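Local coordinates for protein globin III, extracellular (Lumbricus terrestris, PDB 1X9F) that probably carries oxygen as a haem-bearing globin subunit of the giant extracellular erythrocruorin of the earthworm, at residues V108-G117 against I143-L151. Residues are numbered along the deposited sequence; the frame is centred on the assembly and turned at random.
Sequences VQKAHFKKFG and ILTKISSRL. With HEM (protoporphyrin IX containing Fe), chain R.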
loop_
_atom_site.group_PDB
_atom_site.type_symbol
_atom_site.label_atom_id
_atom_site.label_comp_id
_atom_site.label_asym_id
_atom_site.label_seq_id
_atom_site.Cartn_x
_atom_site.Cartn_y
_atom_site.Cartn_z
ATOM N N VAL C 108 42.519 19.671 -28.086
ATOM C CA VAL C 108 41.721 18.781 -27.248
ATOM C C VAL C 108 42.668 17.894 -26.448
ATOM O O VAL C 108 43.483 17.176 -27.027
ATOM C CB VAL C 108 40.759 17.922 -28.103
ATOM C CG1 VAL C 108 40.103 16.824 -27.269
ATOM C CG2 VAL C 108 39.701 18.800 -28.752
ATOM N N GLN C 109 42.583 17.958 -25.125
ATOM C CA GLN C 109 43.527 17.218 -24.289
ATOM C C GLN C 109 42.859 16.479 -23.133
ATOM O O GLN C 109 41.740 16.811 -22.737
ATOM C CB GLN C 109 44.651 18.142 -23.791
ATOM C CG GLN C 109 44.158 19.425 -23.143
ATOM C CD GLN C 109 45.234 20.488 -23.041
ATOM O OE1 GLN C 109 45.607 21.107 -24.041
ATOM N NE2 GLN C 109 45.723 20.720 -21.829
ATOM N N LYS C 110 43.555 15.478 -22.600
ATOM C CA LYS C 110 43.020 14.653 -21.518
ATOM C C LYS C 110 42.373 15.451 -20.385
ATOM O O LYS C 110 41.352 15.028 -19.840
ATOM C CB LYS C 110 44.094 13.716 -20.964
ATOM C CG LYS C 110 44.388 12.544 -21.882
ATOM C CD LYS C 110 45.435 11.623 -21.298
ATOM C CE LYS C 110 45.872 10.600 -22.335
ATOM N NZ LYS C 110 46.850 9.631 -21.752
ATOM N N ALA C 111 42.959 16.600 -20.049
ATOM C CA ALA C 111 42.471 17.434 -18.946
ATOM C C ALA C 111 41.034 17.889 -19.174
ATOM O O ALA C 111 40.259 18.022 -18.225
ATOM C CB ALA C 111 43.387 18.635 -18.740
ATOM N N HIS C 112 40.690 18.124 -20.436
ATOM C CA HIS C 112 39.348 18.543 -20.808
ATOM C C HIS C 112 38.329 17.446 -20.503
ATOM O O HIS C 112 37.227 17.728 -20.029
ATOM C CB HIS C 112 39.278 18.867 -22.296
ATOM C CG HIS C 112 40.158 19.996 -22.738
ATOM N ND1 HIS C 112 40.543 20.146 -24.053
ATOM C CD2 HIS C 112 40.700 21.040 -22.067
ATOM C CE1 HIS C 112 41.287 21.230 -24.173
ATOM N NE2 HIS C 112 41.399 21.792 -22.983
ATOM N N PHE C 113 38.701 16.199 -20.789
ATOM C CA PHE C 113 37.826 15.062 -20.532
ATOM C C PHE C 113 37.654 14.766 -19.049
ATOM O O PHE C 113 36.616 14.242 -18.639
ATOM C CB PHE C 113 38.324 13.828 -21.275
ATOM C CG PHE C 113 37.869 13.766 -22.700
ATOM C CD1 PHE C 113 38.500 14.523 -23.681
ATOM C CD2 PHE C 113 36.800 12.953 -23.063
ATOM C CE1 PHE C 113 38.074 14.473 -25.008
ATOM C CE2 PHE C 113 36.369 12.893 -24.382
ATOM C CZ PHE C 113 37.009 13.656 -25.359
ATOM N N LYS C 114 38.659 15.100 -18.244
ATOM C CA LYS C 114 38.538 14.926 -16.799
ATOM C C LYS C 114 37.556 15.929 -16.217
ATOM O O LYS C 114 36.806 15.611 -15.293
ATOM C CB LYS C 114 39.891 15.054 -16.105
ATOM C CG LYS C 114 39.803 14.894 -14.595
ATOM C CD LYS C 114 41.181 14.906 -13.980
ATOM C CE LYS C 114 41.093 14.795 -12.473
ATOM N NZ LYS C 114 42.482 14.720 -11.875
ATOM N N LYS C 115 37.564 17.135 -16.774
ATOM C CA LYS C 115 36.647 18.179 -16.363
ATOM C C LYS C 115 35.228 17.836 -16.797
ATOM O O LYS C 115 34.288 17.956 -16.013
ATOM C CB LYS C 115 37.073 19.510 -16.977
ATOM C CG LYS C 115 37.220 20.623 -15.968
ATOM C CD LYS C 115 35.964 20.786 -15.137
ATOM C CE LYS C 115 36.198 21.740 -13.979
ATOM N NZ LYS C 115 37.314 21.287 -13.085
ATOM N N PHE C 116 35.088 17.409 -18.049
ATOM C CA PHE C 116 33.796 17.007 -18.581
ATOM C C PHE C 116 33.133 15.962 -17.685
ATOM O O PHE C 116 31.956 16.095 -17.343
ATOM C CB PHE C 116 33.941 16.501 -20.014
ATOM C CG PHE C 116 32.637 16.377 -20.739
ATOM C CD1 PHE C 116 32.137 15.126 -21.081
ATOM C CD2 PHE C 116 31.894 17.512 -21.063
ATOM C CE1 PHE C 116 30.921 15.000 -21.748
ATOM C CE2 PHE C 116 30.674 17.400 -21.727
ATOM C CZ PHE C 116 30.185 16.139 -22.069
ATOM N N GLY C 117 33.901 14.953 -17.281
ATOM C CA GLY C 117 33.445 13.949 -16.323
ATOM C C GLY C 117 32.876 14.528 -15.041
ATOM O O GLY C 117 31.850 14.055 -14.549
ATOM N N ILE C 143 34.479 5.176 -20.224
ATOM C CA ILE C 143 34.127 5.758 -21.524
ATOM C C ILE C 143 35.020 6.954 -21.875
ATOM O O ILE C 143 35.649 6.986 -22.940
ATOM C CB ILE C 143 32.621 6.162 -21.546
ATOM C CG1 ILE C 143 31.734 4.910 -21.471
ATOM C CG2 ILE C 143 32.297 6.994 -22.797
ATOM C CD1 ILE C 143 30.270 5.196 -21.163
ATOM N N LEU C 144 35.049 7.933 -20.964
ATOM C CA LEU C 144 35.896 9.125 -21.070
ATOM C C LEU C 144 37.373 8.818 -21.247
ATOM O O LEU C 144 38.059 9.501 -22.007
ATOM C CB LEU C 144 35.717 10.009 -19.831
ATOM C CG LEU C 144 34.312 10.613 -19.698
ATOM C CD1 LEU C 144 34.152 11.232 -18.323
ATOM C CD2 LEU C 144 34.047 11.653 -20.789
ATOM N N THR C 145 37.862 7.801 -20.545
ATOM C CA THR C 145 39.249 7.376 -20.689
ATOM C C THR C 145 39.521 6.815 -22.084
ATOM O O THR C 145 40.565 7.102 -22.670
ATOM C CB THR C 145 39.618 6.341 -19.612
ATOM O OG1 THR C 145 39.523 6.946 -18.315
ATOM C CG2 THR C 145 41.099 5.955 -19.701
ATOM N N LYS C 146 38.587 6.030 -22.617
ATOM C CA LYS C 146 38.772 5.415 -23.930
ATOM C C LYS C 146 38.754 6.454 -25.061
ATOM O O LYS C 146 39.592 6.400 -25.961
ATOM C CB LYS C 146 37.717 4.332 -24.164
ATOM C CG LYS C 146 38.274 2.945 -24.503
ATOM C CD LYS C 146 38.755 2.171 -23.253
ATOM C CE LYS C 146 37.589 1.583 -22.429
ATOM N NZ LYS C 146 36.975 0.356 -23.016
ATOM N N ILE C 147 37.810 7.394 -25.008
ATOM C CA ILE C 147 37.739 8.464 -26.006
ATOM C C ILE C 147 38.981 9.359 -25.958
ATOM O O ILE C 147 39.448 9.831 -26.996
ATOM C CB ILE C 147 36.451 9.302 -25.828
ATOM C CG1 ILE C 147 35.218 8.400 -25.946
ATOM C CG2 ILE C 147 36.371 10.412 -26.874
ATOM C CD1 ILE C 147 33.923 9.030 -25.455
ATOM N N SER C 148 39.529 9.572 -24.763
ATOM C CA SER C 148 40.641 10.516 -24.588
ATOM C C SER C 148 42.049 9.895 -24.584
ATOM O O SER C 148 43.040 10.610 -24.425
ATOM C CB SER C 148 40.430 11.355 -23.324
ATOM O OG SER C 148 40.485 10.545 -22.158
ATOM N N SER C 149 42.127 8.574 -24.770
ATOM C CA SER C 149 43.402 7.826 -24.760
ATOM C C SER C 149 44.394 8.224 -25.865
ATOM O O SER C 149 45.613 8.142 -25.675
ATOM C CB SER C 149 43.134 6.317 -24.835
ATOM O OG SER C 149 42.475 5.969 -26.042
ATOM N N ARG C 150 43.859 8.644 -27.010
ATOM C CA ARG C 150 44.655 9.020 -28.181
ATOM C C ARG C 150 45.054 10.484 -28.190
ATOM O O ARG C 150 45.474 11.017 -29.225
ATOM C CB ARG C 150 43.879 8.727 -29.458
ATOM C CG ARG C 150 44.001 7.310 -29.891
ATOM C CD ARG C 150 43.153 6.974 -31.082
ATOM N NE ARG C 150 43.192 5.537 -31.316
ATOM C CZ ARG C 150 44.178 4.902 -31.948
ATOM N NH1 ARG C 150 45.222 5.570 -32.439
ATOM N NH2 ARG C 150 44.112 3.586 -32.103
ATOM N N LEU C 151 44.913 11.138 -27.044
ATOM C CA LEU C 151 45.249 12.545 -26.934
ATOM C C LEU C 151 46.637 12.691 -26.335
ATOM O O LEU C 151 47.524 13.287 -26.945
ATOM C CB LEU C 151 44.210 13.286 -26.089
ATOM C CG LEU C 151 42.762 13.283 -26.587
ATOM C CD1 LEU C 151 41.856 13.949 -25.556
ATOM C CD2 LEU C 151 42.630 13.976 -27.939
HETATM C CHA HEM R . 33.273 16.311 -31.924
HETATM C CHB HEM R . 31.474 12.840 -28.965
HETATM C CHC HEM R . 33.676 14.879 -25.118
HETATM C CHD HEM R . 35.763 18.137 -28.144
HETATM C C1A HEM R . 32.498 15.157 -31.429
HETATM C C2A HEM R . 31.670 14.425 -32.278
HETATM C C3A HEM R . 31.104 13.369 -31.433
HETATM C C4A HEM R . 31.734 13.674 -30.137
HETATM C CMA HEM R . 30.139 12.266 -31.784
HETATM C CAA HEM R . 31.401 14.661 -33.740
HETATM C CBA HEM R . 32.240 13.714 -34.576
HETATM C CGA HEM R . 31.895 13.965 -36.019
HETATM O O1A HEM R . 30.869 13.429 -36.490
HETATM O O2A HEM R . 32.648 14.704 -36.687
HETATM C C1B HEM R . 31.934 13.105 -27.605
HETATM C C2B HEM R . 31.500 12.318 -26.546
HETATM C C3B HEM R . 32.115 12.940 -25.510
HETATM C C4B HEM R . 32.875 13.993 -25.969
HETATM C CMB HEM R . 30.585 11.114 -26.530
HETATM C CAB HEM R . 32.037 12.504 -24.249
HETATM C CBB HEM R . 31.683 11.853 -23.104
HETATM C C1C HEM R . 34.466 16.009 -25.636
HETATM C C2C HEM R . 35.208 16.822 -24.796
HETATM C C3C HEM R . 35.788 17.704 -25.671
HETATM C C4C HEM R . 35.342 17.405 -26.938
HETATM C CMC HEM R . 35.378 16.736 -23.301
HETATM C CAC HEM R . 36.664 18.839 -25.291
HETATM C CBC HEM R . 38.036 18.989 -25.512
HETATM C C1D HEM R . 35.259 17.930 -29.510
HETATM C C2D HEM R . 35.623 18.778 -30.554
HETATM C C3D HEM R . 34.946 18.295 -31.653
HETATM C C4D HEM R . 34.185 17.143 -31.116
HETATM C CMD HEM R . 36.571 19.953 -30.487
HETATM C CAD HEM R . 34.964 18.822 -33.062
HETATM C CBD HEM R . 33.910 19.917 -33.150
HETATM C CGD HEM R . 33.852 20.341 -34.590
HETATM O O1D HEM R . 34.596 21.267 -34.978
HETATM O O2D HEM R . 33.061 19.731 -35.333
HETATM N NA HEM R . 32.586 14.724 -30.138
HETATM N NB HEM R . 32.768 14.144 -27.315
HETATM N NC HEM R . 34.533 16.331 -26.961
HETATM N ND HEM R . 34.385 16.930 -29.794
HETATM FE FE HEM R . 33.599 15.514 -28.567
#
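Residues 110-117 of helix 110-127 and 143-148 of helix 133-148 pack nearly antiparallel, their short axes at 160° and 9.7 Å apart at closest approach, with Lys110 lying beside Ser148. By position in the globin fold they correspond to the G and H helices. A type I turn from Ser148 to Leu151 then folds the chain back beside residues 108-110.

Phe113 is the centre of the interface. Its ring is sandwiched: CB of Ser148 makes a CH-pi contact over one face, 3.9 Å from the centroid, while the haem methyl CMC lies over the opposite face. Phe113 CE2 meets Ile147 CG2 at 3.5 Å, the two side chains crossing at about a right angle, and Leu144 CD2 lies at the ring edge beside CD2. Helix 88-103 adds His102, edge-to-face with this ring.

The two methyls of Leu144 have different neighbours: CD1 lies 3.4 Å from Gly117 CA, whereas CD2 sits at the edge of the Phe116 ring and near the haem vinyl carbon CBB. Phe113, Phe116 and Leu144, with Val108, thus form part of the haem pocket.

Leu151 extends the apolar contact to the other end, CD1 lying 3.8 Å from Val108 CG1 and CD2 against Val108 O. The extended chain of Lys110 runs past Ser148 O.

Ser148 turns its hydroxyl back into its own helix: with chi1 at 65°, OG donates to Leu144 O at 2.6 Å, approaching from the face of that carbonyl opposite Ser148 N, which also bonds to it.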